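Local coordinates for extracellular solute-binding protein (Conexibacter woesei, PDB 4P98), which probably captures a small solute, perhaps a nucleoside as PnrA-like relatives do, for uptake by an ABC transporter at the cell membrane, at residues 203-208 with 221-226; 212-217 with 226-231. All coordinates share one frame; numbering follows the deposited sequence. Where two conformers were deposited one is given.

Contact 1 of 2, residues 203-208 with 221-226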
# COMPACT_ATOMS: atom_id res chain seq x y z
N GLN A 203 0.71 8.44 -22.54
CA GLN A 203 2.17 8.42 -22.54
C GLN A 203 2.73 7.83 -21.26
O GLN A 203 3.94 7.72 -21.08
CB GLN A 203 2.72 9.84 -22.75
CG GLN A 203 2.29 10.43 -24.10
CD GLN A 203 2.51 11.93 -24.20
OE1 GLN A 203 2.16 12.69 -23.31
NE2 GLN A 203 3.08 12.36 -25.31
N LEU A 204 1.83 7.43 -20.37
CA LEU A 204 2.17 6.79 -19.10
C LEU A 204 0.93 6.02 -18.65
O LEU A 204 -0.20 6.50 -18.81
CB LEU A 204 2.53 7.85 -18.06
CG LEU A 204 2.61 7.45 -16.58
CD1 LEU A 204 3.96 6.85 -16.25
CD2 LEU A 204 2.34 8.66 -15.68
N LEU A 205 1.15 4.87 -18.05
CA LEU A 205 0.03 4.04 -17.59
C LEU A 205 0.14 3.80 -16.10
O LEU A 205 1.13 3.26 -15.63
CB LEU A 205 -0.00 2.72 -18.36
CG LEU A 205 -0.46 2.86 -19.82
CD1 LEU A 205 -0.11 1.65 -20.68
CD2 LEU A 205 -1.95 3.18 -19.90
N VAL A 206 -0.90 4.17 -15.36
CA VAL A 206 -0.93 4.02 -13.91
C VAL A 206 -1.87 2.89 -13.52
O VAL A 206 -3.03 2.90 -13.90
CB VAL A 206 -1.41 5.31 -13.23
CG1 VAL A 206 -1.27 5.20 -11.72
CG2 VAL A 206 -0.63 6.50 -13.76
N ALA A 207 -1.37 1.94 -12.74
CA ALA A 207 -2.14 0.81 -12.22
C ALA A 207 -2.60 1.07 -10.79
O ALA A 207 -1.77 1.41 -9.93
CB ALA A 207 -1.30 -0.45 -12.24
N THR A 208 -3.88 0.87 -10.52
CA THR A 208 -4.37 0.87 -9.14
C THR A 208 -4.76 -0.51 -8.63
O THR A 208 -4.98 -0.70 -7.43
CB THR A 208 -5.55 1.81 -8.95
OG1 THR A 208 -6.64 1.40 -9.77
CG2 THR A 208 -5.14 3.22 -9.31
N GLY A 221 4.01 -0.99 -26.03
CA GLY A 221 3.99 0.39 -26.54
C GLY A 221 5.13 1.29 -26.09
O GLY A 221 5.10 2.48 -26.37
N ASP A 222 6.13 0.73 -25.43
CA ASP A 222 7.29 1.49 -24.95
C ASP A 222 6.93 2.71 -24.10
O ASP A 222 7.52 3.78 -24.28
CB ASP A 222 8.16 1.94 -26.15
CG ASP A 222 8.61 0.78 -27.02
OD1 ASP A 222 9.17 -0.19 -26.48
OD2 ASP A 222 8.40 0.85 -28.26
N VAL A 223 5.97 2.57 -23.19
CA VAL A 223 5.64 3.67 -22.26
C VAL A 223 5.97 3.26 -20.83
O VAL A 223 6.03 2.08 -20.52
CB VAL A 223 4.17 4.13 -22.31
CG1 VAL A 223 3.84 4.75 -23.66
CG2 VAL A 223 3.20 3.01 -21.97
N PRO A 224 6.22 4.24 -19.96
CA PRO A 224 6.51 3.87 -18.58
C PRO A 224 5.22 3.57 -17.79
O PRO A 224 4.15 3.96 -18.21
CB PRO A 224 7.19 5.13 -18.02
CG PRO A 224 6.59 6.23 -18.80
CD PRO A 224 6.45 5.68 -20.20
N THR A 225 5.37 2.89 -16.66
CA THR A 225 4.25 2.69 -15.75
C THR A 225 4.54 3.23 -14.33
O THR A 225 5.70 3.47 -13.95
CB THR A 225 3.82 1.21 -15.65
OG1 THR A 225 4.82 0.43 -15.00
CG2 THR A 225 3.52 0.63 -17.04
N ILE A 226 3.46 3.42 -13.59
CA ILE A 226 3.49 3.66 -12.14
C ILE A 226 2.52 2.67 -11.49
O ILE A 226 1.42 2.46 -12.00
CB ILE A 226 3.04 5.10 -11.82
CG1 ILE A 226 4.09 6.09 -12.32
CG2 ILE A 226 2.82 5.29 -10.32
CD1 ILE A 226 3.63 7.53 -12.29
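With CG of Leu204 trans to its backbone N (chi1 166°), both methyls of that side chain swing toward 221-226. Ile226 answers with CG1 trans to its carbonyl carbon (chi1 -69°) and an extended chain, and its CD1 lies 3.8 Å from Leu204 CD2. These residues belong to a beta-alpha-beta unit. Strand 205-207 and strand 225-226 run parallel as neighbours in a five-stranded sheet, joined by helix 212-221. This is the Rossmann-like sheet of one lobe of a periplasmic-binding-protein fold.

Three backbone hydrogen bonds tie the strands. Leu205 N donates to Pro224 O at 3.1 Å, in the plane of that carbonyl. Leu205 O accepts from Ile226 N, which is tilted 26° from the carbonyl plane. Ala207 N then bonds to Ile226 O, nearly in line with the C=O bond. Thus Leu205 is held through both its N and its O.

The two sheet faces differ. On one, Val206 and Ile226 lie side by side; Ile226 and Leu204 pack on helix 125-137, and Val206 packs on Ile163 of helix 154-170. On the other, Leu205 and Thr225 meet Leu214 of the connecting helix. Thr225 OG1 is hydrogen-bonded to Asn240 OD1 on the next strand.

Before strand 225-226 the chain leaves its helix through a Schellman motif at Asp222. Val223 then turns toward 203-208, and its CG2 lies 3.8 Å from Leu205 CD1. The Pro224 ring crosses the Leu204 side chain at about a right angle, with Pro224 CG 3.7 Å from Leu204 CD1. The neighbouring ring carbon meets backbone: Pro224 CD rests 3.4 Å from Gln203 O.

Contact 2 of 2, residues 212-217 with 226-231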
# COMPACT_ATOMS: atom_id res chain seq x y z
N ARG A 212 0.02 -6.09 -13.56
CA ARG A 212 0.82 -6.94 -14.47
C ARG A 212 0.34 -6.94 -15.92
O ARG A 212 1.15 -7.03 -16.85
CB ARG A 212 0.93 -8.36 -13.95
CG ARG A 212 2.10 -8.54 -13.00
CD ARG A 212 2.08 -9.90 -12.35
NE ARG A 212 1.26 -9.87 -11.15
CZ ARG A 212 1.32 -10.76 -10.17
NH1 ARG A 212 2.13 -11.80 -10.23
NH2 ARG A 212 0.54 -10.61 -9.10
N GLY A 213 -0.97 -6.81 -16.12
CA GLY A 213 -1.56 -6.77 -17.45
C GLY A 213 -1.29 -5.43 -18.10
O GLY A 213 -0.88 -5.35 -19.25
N LEU A 214 -1.52 -4.37 -17.34
CA LEU A 214 -1.18 -3.02 -17.78
C LEU A 214 0.30 -2.93 -18.18
O LEU A 214 0.65 -2.28 -19.16
CB LEU A 214 -1.53 -2.04 -16.66
CG LEU A 214 -1.13 -0.58 -16.81
CD1 LEU A 214 -2.22 0.32 -16.22
CD2 LEU A 214 0.23 -0.34 -16.17
N GLY A 215 1.15 -3.59 -17.39
CA GLY A 215 2.58 -3.62 -17.61
C GLY A 215 2.96 -4.25 -18.94
O GLY A 215 3.86 -3.76 -19.63
N GLN A 216 2.27 -5.33 -19.30
CA GLN A 216 2.45 -5.95 -20.61
C GLN A 216 2.12 -4.98 -21.73
O GLN A 216 2.86 -4.88 -22.72
CB GLN A 216 1.55 -7.19 -20.74
CG GLN A 216 2.00 -8.34 -19.88
CD GLN A 216 3.21 -9.06 -20.46
OE1 GLN A 216 3.39 -9.11 -21.69
NE2 GLN A 216 4.03 -9.63 -19.59
N ALA A 217 0.99 -4.29 -21.60
CA ALA A 217 0.57 -3.34 -22.62
C ALA A 217 1.58 -2.21 -22.76
O ALA A 217 1.87 -1.74 -23.88
CB ALA A 217 -0.80 -2.78 -22.28
N ILE A 226 3.46 3.42 -13.59
CA ILE A 226 3.49 3.66 -12.14
C ILE A 226 2.52 2.67 -11.49
O ILE A 226 1.42 2.46 -12.00
CB ILE A 226 3.04 5.10 -11.82
CG1 ILE A 226 4.09 6.09 -12.32
CG2 ILE A 226 2.82 5.29 -10.32
CD1 ILE A 226 3.63 7.53 -12.29
N GLY A 227 2.91 2.06 -10.37
CA GLY A 227 1.97 1.30 -9.54
C GLY A 227 1.89 -0.19 -9.77
O GLY A 227 1.13 -0.87 -9.08
N VAL A 228 2.69 -0.70 -10.70
CA VAL A 228 2.64 -2.12 -11.05
C VAL A 228 3.26 -2.97 -9.95
O VAL A 228 4.27 -2.61 -9.36
CB VAL A 228 3.31 -2.40 -12.41
CG1 VAL A 228 3.32 -3.89 -12.71
CG2 VAL A 228 2.61 -1.62 -13.50
N SER A 229 2.62 -4.11 -9.68
CA SER A 229 3.08 -5.09 -8.71
C SER A 229 4.56 -5.37 -8.83
O SER A 229 5.08 -5.54 -9.95
CB SER A 229 2.31 -6.41 -8.90
OG SER A 229 2.90 -7.48 -8.16
N ALA A 230 5.22 -5.47 -7.67
CA ALA A 230 6.62 -5.88 -7.58
C ALA A 230 6.85 -7.33 -8.04
O ALA A 230 7.98 -7.70 -8.30
CB ALA A 230 7.15 -5.70 -6.15
N ALA A 231 5.79 -8.13 -8.15
CA ALA A 231 5.92 -9.53 -8.57
C ALA A 231 5.95 -9.71 -10.09
O ALA A 231 6.03 -10.84 -10.58
CB ALA A 231 4.80 -10.36 -7.97
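Arg212 reaches from the start of helix 212-221 over Ser229 and Ala231, in the loop that follows strand 225-226. In this Rossmann-like lobe the helix is the crossover of a beta-alpha-beta unit, and the loop leaves the end of its second strand.

The arginine runs from CB through CG to CD, and these carbons carry the chain past 226-231 without touching it. The chain is extended at chi2 and bends at chi3 (-87°), which carries the guanidinium over the loop. Arg212 NE is 4.2 Å from Ser229 OG. Arg212 CZ lies over both Ala231 CB and Ser229 OG. Arg212 NH1 ends 3.8 Å from Ala231 CB. Arg212 NH2 ends 4.0 Å from Ser229 OG. Both Ser229 OG and Ala231 CB lie over one face of the guanidinium. Ser229 OG is 3.8 Å from the plane of the Arg212 guanidinium and offset toward the rim, so this is packing and not a hydrogen bond. The charge of Arg212 is met by Asp210, which forms a salt bridge with NH2.

Ser229 has its own polar partners. Its OG, trans to the backbone N (chi1 168°), accepts from Ala231 N and makes an ST turn. It is also hydrogen-bonded to Asp31 O. These bonds hold the hydroxyl against the face of the guanidinium.

Val228 packs nearer the sheet. Its side chain points toward the helix, and Val228 CG1 comes 4.1 Å from Arg212 N. Ile236 of helix 234-237 also packs on it. The Leu214 side chain crosses that of Val228 obliquely, with Leu214 CD2 3.8 Å from Val228 CG2.

Overall arrangement
Contacts 1 and 2 belong to the same beta-alpha-beta unit and share Ile226; their centres are about 8 Å apart. Both are largely buried, and each reaches partly exposed residues: Gln203 and Val223 in contact 1, Arg212 and Ala231 in contact 2. Contact 1 joins the two strands within the sheet and relies on backbone hydrogen bonds with aliphatic packing. Contact 2 sets the crossover helix against the loop beyond the second strand and relies on van der Waals packing, with its polar side chains bonded within the loop or to residues outside the segments. Leu214 links the two: Leu214 CD2 lies 3.5 Å from Thr225 CG2, and Leu214 CD1 lies 3.6 Å from Val206 O.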